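Long-range contacts in ankyrin repeat domain protein (Legionella pneumophila subsp. pneumophila, PDB 6MCA), which is a Legionella effector that interacts with the host LARP7 component of the 7SK snRNP complex, presumably after delivery into the host cell: residues Asn120-Val126 and Phe149-Ile154; Ala156-His161 and Leu181-Phe186. All blocks are in the same frame, centred on the assembly; numbering follows the deposited sequence.

Interaction 1: Asn120-Val126 and Phe149-Ile154; sequences NGLCVLV and FALDFI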
loop_
_atom_site.group_PDB
_atom_site.type_symbol
_atom_site.label_atom_id
_atom_site.label_comp_id
_atom_site.label_asym_id
_atom_site.label_seq_id
_atom_site.Cartn_x
_atom_site.Cartn_y
_atom_site.Cartn_z
ATOM N N ASN A 120 5.433 -2.249 -10.711
ATOM C CA ASN A 120 4.818 -0.997 -10.290
ATOM C C ASN A 120 5.837 0.059 -9.885
ATOM O O ASN A 120 5.442 1.174 -9.531
ATOM C CB ASN A 120 3.855 -1.249 -9.126
ATOM C CG ASN A 120 2.696 -2.144 -9.511
ATOM O OD1 ASN A 120 2.231 -2.122 -10.650
ATOM N ND2 ASN A 120 2.224 -2.941 -8.560
ATOM N N GLY A 121 7.128 -0.260 -9.928
ATOM C CA GLY A 121 8.152 0.672 -9.501
ATOM C C GLY A 121 8.527 0.580 -8.041
ATOM O O GLY A 121 9.129 1.521 -7.511
ATOM N N LEU A 122 8.194 -0.521 -7.372
ATOM C CA LEU A 122 8.461 -0.692 -5.949
ATOM C C LEU A 122 9.835 -1.332 -5.785
ATOM O O LEU A 122 10.037 -2.489 -6.167
ATOM C CB LEU A 122 7.368 -1.541 -5.305
ATOM C CG LEU A 122 7.292 -1.591 -3.779
ATOM C CD1 LEU A 122 5.843 -1.643 -3.328
ATOM C CD2 LEU A 122 8.064 -2.785 -3.239
ATOM N N CYS A 123 10.776 -0.584 -5.213
ATOM C CA CYS A 123 12.147 -1.052 -5.092
ATOM C C CYS A 123 12.318 -1.918 -3.844
ATOM O O CYS A 123 11.397 -2.100 -3.044
ATOM C CB CYS A 123 13.115 0.130 -5.085
ATOM S SG CYS A 123 13.143 1.095 -3.560
ATOM N N VAL A 124 13.531 -2.453 -3.678
ATOM C CA VAL A 124 13.805 -3.424 -2.622
ATOM C C VAL A 124 13.640 -2.808 -1.238
ATOM O O VAL A 124 13.247 -3.494 -0.287
ATOM C CB VAL A 124 15.219 -4.012 -2.821
ATOM C CG1 VAL A 124 15.576 -4.980 -1.703
ATOM C CG2 VAL A 124 15.321 -4.697 -4.176
ATOM N N LEU A 125 13.917 -1.510 -1.100
ATOM C CA LEU A 125 13.930 -0.861 0.206
ATOM C C LEU A 125 12.546 -0.479 0.722
ATOM O O LEU A 125 12.424 -0.149 1.905
ATOM C CB LEU A 125 14.798 0.399 0.155
ATOM C CG LEU A 125 16.288 0.283 0.480
ATOM C CD1 LEU A 125 16.980 1.606 0.197
ATOM C CD2 LEU A 125 16.497 -0.133 1.925
ATOM N N VAL A 126 11.512 -0.520 -0.123
ATOM C CA VAL A 126 10.230 0.096 0.225
ATOM C C VAL A 126 9.633 -0.547 1.472
ATOM O O VAL A 126 9.264 0.140 2.433
ATOM C CB VAL A 126 9.260 0.019 -0.968
ATOM C CG1 VAL A 126 7.837 0.317 -0.516
ATOM C CG2 VAL A 126 9.690 0.983 -2.061
ATOM N N PHE A 149 14.943 6.625 -3.640
ATOM C CA PHE A 149 13.987 5.946 -4.511
ATOM C C PHE A 149 12.793 5.427 -3.713
ATOM O O PHE A 149 11.633 5.682 -4.067
ATOM C CB PHE A 149 14.693 4.806 -5.249
ATOM C CG PHE A 149 13.881 4.190 -6.353
ATOM C CD1 PHE A 149 12.791 4.851 -6.896
ATOM C CD2 PHE A 149 14.219 2.944 -6.854
ATOM C CE1 PHE A 149 12.051 4.276 -7.911
ATOM C CE2 PHE A 149 13.484 2.364 -7.867
ATOM C CZ PHE A 149 12.399 3.031 -8.397
ATOM N N ALA A 150 13.063 4.698 -2.628
ATOM C CA ALA A 150 11.985 4.162 -1.803
ATOM C C ALA A 150 11.154 5.281 -1.190
ATOM O O ALA A 150 9.916 5.224 -1.191
ATOM C CB ALA A 150 12.563 3.259 -0.712
ATOM N N LEU A 151 11.820 6.311 -0.655
ATOM C CA LEU A 151 11.087 7.411 -0.034
ATOM C C LEU A 151 10.182 8.113 -1.039
ATOM O O LEU A 151 9.023 8.420 -0.734
ATOM C CB LEU A 151 12.059 8.405 0.600
ATOM C CG LEU A 151 12.867 7.908 1.801
ATOM C CD1 LEU A 151 13.654 9.051 2.423
ATOM C CD2 LEU A 151 11.959 7.252 2.829
ATOM N N ASP A 152 10.690 8.364 -2.249
ATOM C CA ASP A 152 9.898 9.054 -3.260
ATOM C C ASP A 152 8.732 8.198 -3.730
ATOM O O ASP A 152 7.629 8.714 -3.938
ATOM C CB ASP A 152 10.782 9.452 -4.441
ATOM C CG ASP A 152 11.831 10.479 -4.064
ATOM O OD1 ASP A 152 11.629 11.198 -3.061
ATOM O OD2 ASP A 152 12.859 10.568 -4.769
ATOM N N PHE A 153 8.950 6.890 -3.904
ATOM C CA PHE A 153 7.843 6.012 -4.273
ATOM C C PHE A 153 6.752 6.039 -3.209
ATOM O O PHE A 153 5.564 6.200 -3.523
ATOM C CB PHE A 153 8.346 4.583 -4.490
ATOM C CG PHE A 153 7.250 3.591 -4.780
ATOM C CD1 PHE A 153 6.819 3.377 -6.079
ATOM C CD2 PHE A 153 6.651 2.875 -3.756
ATOM C CE1 PHE A 153 5.810 2.472 -6.350
ATOM C CE2 PHE A 153 5.640 1.969 -4.021
ATOM C CZ PHE A 153 5.221 1.765 -5.320
ATOM N N ILE A 154 7.140 5.878 -1.941
ATOM C CA ILE A 154 6.163 5.862 -0.855
ATOM C C ILE A 154 5.392 7.175 -0.814
ATOM O O ILE A 154 4.159 7.189 -0.716
ATOM C CB ILE A 154 6.859 5.578 0.488
ATOM C CG1 ILE A 154 7.458 4.171 0.494
ATOM C CG2 ILE A 154 5.881 5.759 1.644
ATOM C CD1 ILE A 154 8.421 3.924 1.636
#
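F153, A150 and F149 carry the close-packed part of this contact, all three pointing from helix 147-162 at the loop 120-126. The F153 ring takes L122 CA over one face, a CH-pi contact with CA 4.1 Å from the ring centroid and almost on its normal. L122 CD1 reaches F153 CE2 at 3.7 Å, N120 O meets the ring edge on its CE1 side, and G121 O comes closest, 3.3 Å from F153 CD1. With CG anti to the backbone N (chi1 176°), F153 leans out of the helix far enough to reach N120, G121 and L122 together. One turn back, A150 CB sits against C123 SG (3.6 Å), L125 CB and V126 CG2. The loop is the linker between ankyrin-region helices 101-109 and 126-131, and a type I turn from C123 to V126 brings it into the second of these. C123 CB touches F149 CD2 at 3.5 Å, and its SG, which accepts a weak capping bond from L125 N, lies obliquely beside the same ring, 4.6 Å from its centroid. The partly exposed I154 end packs more loosely: V126 CG1 and I154 CG1 slide past each other at 4.0 Å. At the other end N120 is exposed; its side chain leads away from the helix, and its backbone N binds a tartrate, probably from the crystallisation liquor.

Interaction 2: Ala156-His161 and Leu181-Phe186; sequences AKLIGH and LDYEGF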
loop_
_atom_site.group_PDB
_atom_site.type_symbol
_atom_site.label_atom_id
_atom_site.label_comp_id
_atom_site.label_asym_id
_atom_site.label_seq_id
_atom_site.Cartn_x
_atom_site.Cartn_y
_atom_site.Cartn_z
ATOM N N ALA A 156 4.954 9.487 -3.204
ATOM C CA ALA A 156 4.115 9.700 -4.377
ATOM C C ALA A 156 2.853 8.851 -4.314
ATOM O O ALA A 156 1.757 9.336 -4.624
ATOM C CB ALA A 156 4.904 9.398 -5.650
ATOM N N LYS A 157 2.981 7.583 -3.910
ATOM C CA LYS A 157 1.798 6.736 -3.783
ATOM C C LYS A 157 0.854 7.269 -2.713
ATOM O O LYS A 157 -0.366 7.335 -2.924
ATOM C CB LYS A 157 2.215 5.300 -3.463
ATOM C CG LYS A 157 2.881 4.569 -4.616
ATOM C CD LYS A 157 1.922 4.361 -5.775
ATOM C CE LYS A 157 0.744 3.490 -5.369
ATOM N NZ LYS A 157 -0.305 3.463 -6.425
ATOM N N LEU A 158 1.402 7.666 -1.560
ATOM C CA LEU A 158 0.565 8.176 -0.479
ATOM C C LEU A 158 -0.149 9.455 -0.891
ATOM O O LEU A 158 -1.316 9.662 -0.540
ATOM C CB LEU A 158 1.414 8.409 0.771
ATOM C CG LEU A 158 0.669 8.853 2.030
ATOM C CD1 LEU A 158 -0.372 7.819 2.428
ATOM C CD2 LEU A 158 1.646 9.100 3.168
ATOM N N ILE A 159 0.527 10.322 -1.646
ATOM C CA ILE A 159 -0.106 11.558 -2.095
ATOM C C ILE A 159 -1.188 11.263 -3.123
ATOM O O ILE A 159 -2.287 11.830 -3.065
ATOM C CB ILE A 159 0.953 12.531 -2.642
ATOM C CG1 ILE A 159 1.585 13.319 -1.494
ATOM C CG2 ILE A 159 0.343 13.470 -3.672
ATOM C CD1 ILE A 159 2.630 14.303 -1.939
ATOM N N GLY A 160 -0.904 10.372 -4.076
ATOM C CA GLY A 160 -1.910 10.019 -5.063
ATOM C C GLY A 160 -3.155 9.419 -4.438
ATOM O O GLY A 160 -4.268 9.635 -4.920
ATOM N N HIS A 161 -2.985 8.667 -3.350
ATOM C CA HIS A 161 -4.146 8.072 -2.693
ATOM C C HIS A 161 -4.883 9.083 -1.819
ATOM O O HIS A 161 -6.110 9.208 -1.907
ATOM C CB HIS A 161 -3.715 6.858 -1.869
ATOM C CG HIS A 161 -3.392 5.653 -2.697
ATOM N ND1 HIS A 161 -4.169 5.252 -3.762
ATOM C CD2 HIS A 161 -2.377 4.761 -2.614
ATOM C CE1 HIS A 161 -3.646 4.166 -4.301
ATOM N NE2 HIS A 161 -2.558 3.846 -3.623
ATOM N N LEU A 181 4.692 6.065 -12.470
ATOM C CA LEU A 181 4.018 5.620 -11.261
ATOM C C LEU A 181 2.544 5.951 -11.411
ATOM O O LEU A 181 2.189 7.089 -11.742
ATOM C CB LEU A 181 4.605 6.300 -10.016
ATOM C CG LEU A 181 3.946 6.060 -8.653
ATOM C CD1 LEU A 181 5.008 5.982 -7.574
ATOM C CD2 LEU A 181 2.938 7.152 -8.317
ATOM N N ASP A 182 1.693 4.957 -11.171
ATOM C CA ASP A 182 0.252 5.094 -11.351
ATOM C C ASP A 182 -0.363 5.581 -10.042
ATOM O O ASP A 182 -0.345 4.866 -9.035
ATOM C CB ASP A 182 -0.354 3.763 -11.790
ATOM C CG ASP A 182 -1.829 3.872 -12.120
ATOM O OD1 ASP A 182 -2.340 5.007 -12.228
ATOM O OD2 ASP A 182 -2.479 2.816 -12.275
ATOM N N TYR A 183 -0.907 6.802 -10.062
ATOM C CA TYR A 183 -1.581 7.340 -8.884
ATOM C C TYR A 183 -2.748 6.463 -8.451
ATOM O O TYR A 183 -3.052 6.378 -7.256
ATOM C CB TYR A 183 -2.087 8.756 -9.169
ATOM C CG TYR A 183 -1.059 9.854 -9.015
ATOM C CD1 TYR A 183 -0.075 9.786 -8.038
ATOM C CD2 TYR A 183 -1.085 10.970 -9.843
ATOM C CE1 TYR A 183 0.858 10.798 -7.895
ATOM C CE2 TYR A 183 -0.156 11.982 -9.708
ATOM C CZ TYR A 183 0.812 11.892 -8.733
ATOM O OH TYR A 183 1.738 12.901 -8.598
ATOM N N GLU A 184 -3.409 5.807 -9.403
ATOM C CA GLU A 184 -4.640 5.073 -9.138
ATOM C C GLU A 184 -4.421 3.587 -8.894
ATOM O O GLU A 184 -5.370 2.893 -8.517
ATOM C CB GLU A 184 -5.615 5.261 -10.306
ATOM C CG GLU A 184 -5.705 6.698 -10.799
ATOM C CD GLU A 184 -6.527 6.836 -12.066
ATOM O OE1 GLU A 184 -7.744 6.558 -12.021
ATOM O OE2 GLU A 184 -5.956 7.225 -13.107
ATOM N N GLY A 185 -3.206 3.082 -9.095
ATOM C CA GLY A 185 -2.951 1.667 -8.873
ATOM C C GLY A 185 -2.972 1.338 -7.392
ATOM O O GLY A 185 -2.315 2.004 -6.582
ATOM N N PHE A 186 -3.730 0.308 -7.028
ATOM C CA PHE A 186 -3.867 -0.112 -5.641
ATOM C C PHE A 186 -2.996 -1.334 -5.381
ATOM O O PHE A 186 -3.030 -2.302 -6.147
ATOM C CB PHE A 186 -5.326 -0.423 -5.301
ATOM C CG PHE A 186 -5.527 -0.917 -3.896
ATOM C CD1 PHE A 186 -5.579 -0.026 -2.836
ATOM C CD2 PHE A 186 -5.660 -2.271 -3.634
ATOM C CE1 PHE A 186 -5.762 -0.477 -1.541
ATOM C CE2 PHE A 186 -5.843 -2.728 -2.341
ATOM C CZ PHE A 186 -5.894 -1.829 -1.294
HETATM O O HOH W 1 -1.029 6.323 -5.455
#
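K157 supplies the polar grip: its NZ donates to two backbone carbonyls of the opposite segment, D182 O at 3.0 Å and G185 O at 2.5 Å, the latter shorter than a normal bond, so that its exact length is doubtful. NZ approaches D182 O nearly in line with the carbonyl bond (C=O...N 173°). Bends at chi2 (-65°) and chi3 (-62°) fold the lysine chain back across the L181 side chain, so that the ammonium ends up in the turn after the strand. A water accepts from NZ and donates to both K157 O and Y183 O, joining helix backbone to turn backbone while lying over one face of the H161 ring. The H161 ring itself brings CE1 to within 3.4 Å of G185 O, which lies at its edge. Here the two-stranded hairpin 168-172/178-182 has just ended, and the chain turns against helix 147-162 before entering helix 188-202. An Asx turn shapes that exit, D182 OD1 accepting from E184 N at 3.1 Å from above the carboxylate plane. Among the apolar contacts, L181 CD1 on the strand meets both A156 CB and K157 CG, each at 3.9 Å. Just after it, G160, lacking a side chain, lets Y183 CD1 approach within 3.5 Å of G160 CA, and A156 O lies at the ring edge. Around it, I413 of helix 404-421 packs on Y183 and A156.

Both contacts use helix 147-162, interaction 1 its earlier turns and interaction 2 its later ones, with centres 12 Å apart. They come in series along the chain: the loop 120-126 meets the helix first, and the end of the strand and the turn after it, 181-186, return to it after the hairpin. They also touch directly, F153 CD1 lying 3.5 Å from L181 CD1, so the packing is continuous from one to the other. The helix thus lies between the loop 120-126, within the ankyrin-repeat region, and the hairpin 168-172/178-182 with helix 188-202, whose F190 meets F153 edge-to-face. Salt bridge D152-R406 and the packing of I159 on I413 tie the same helix to helix 404-421.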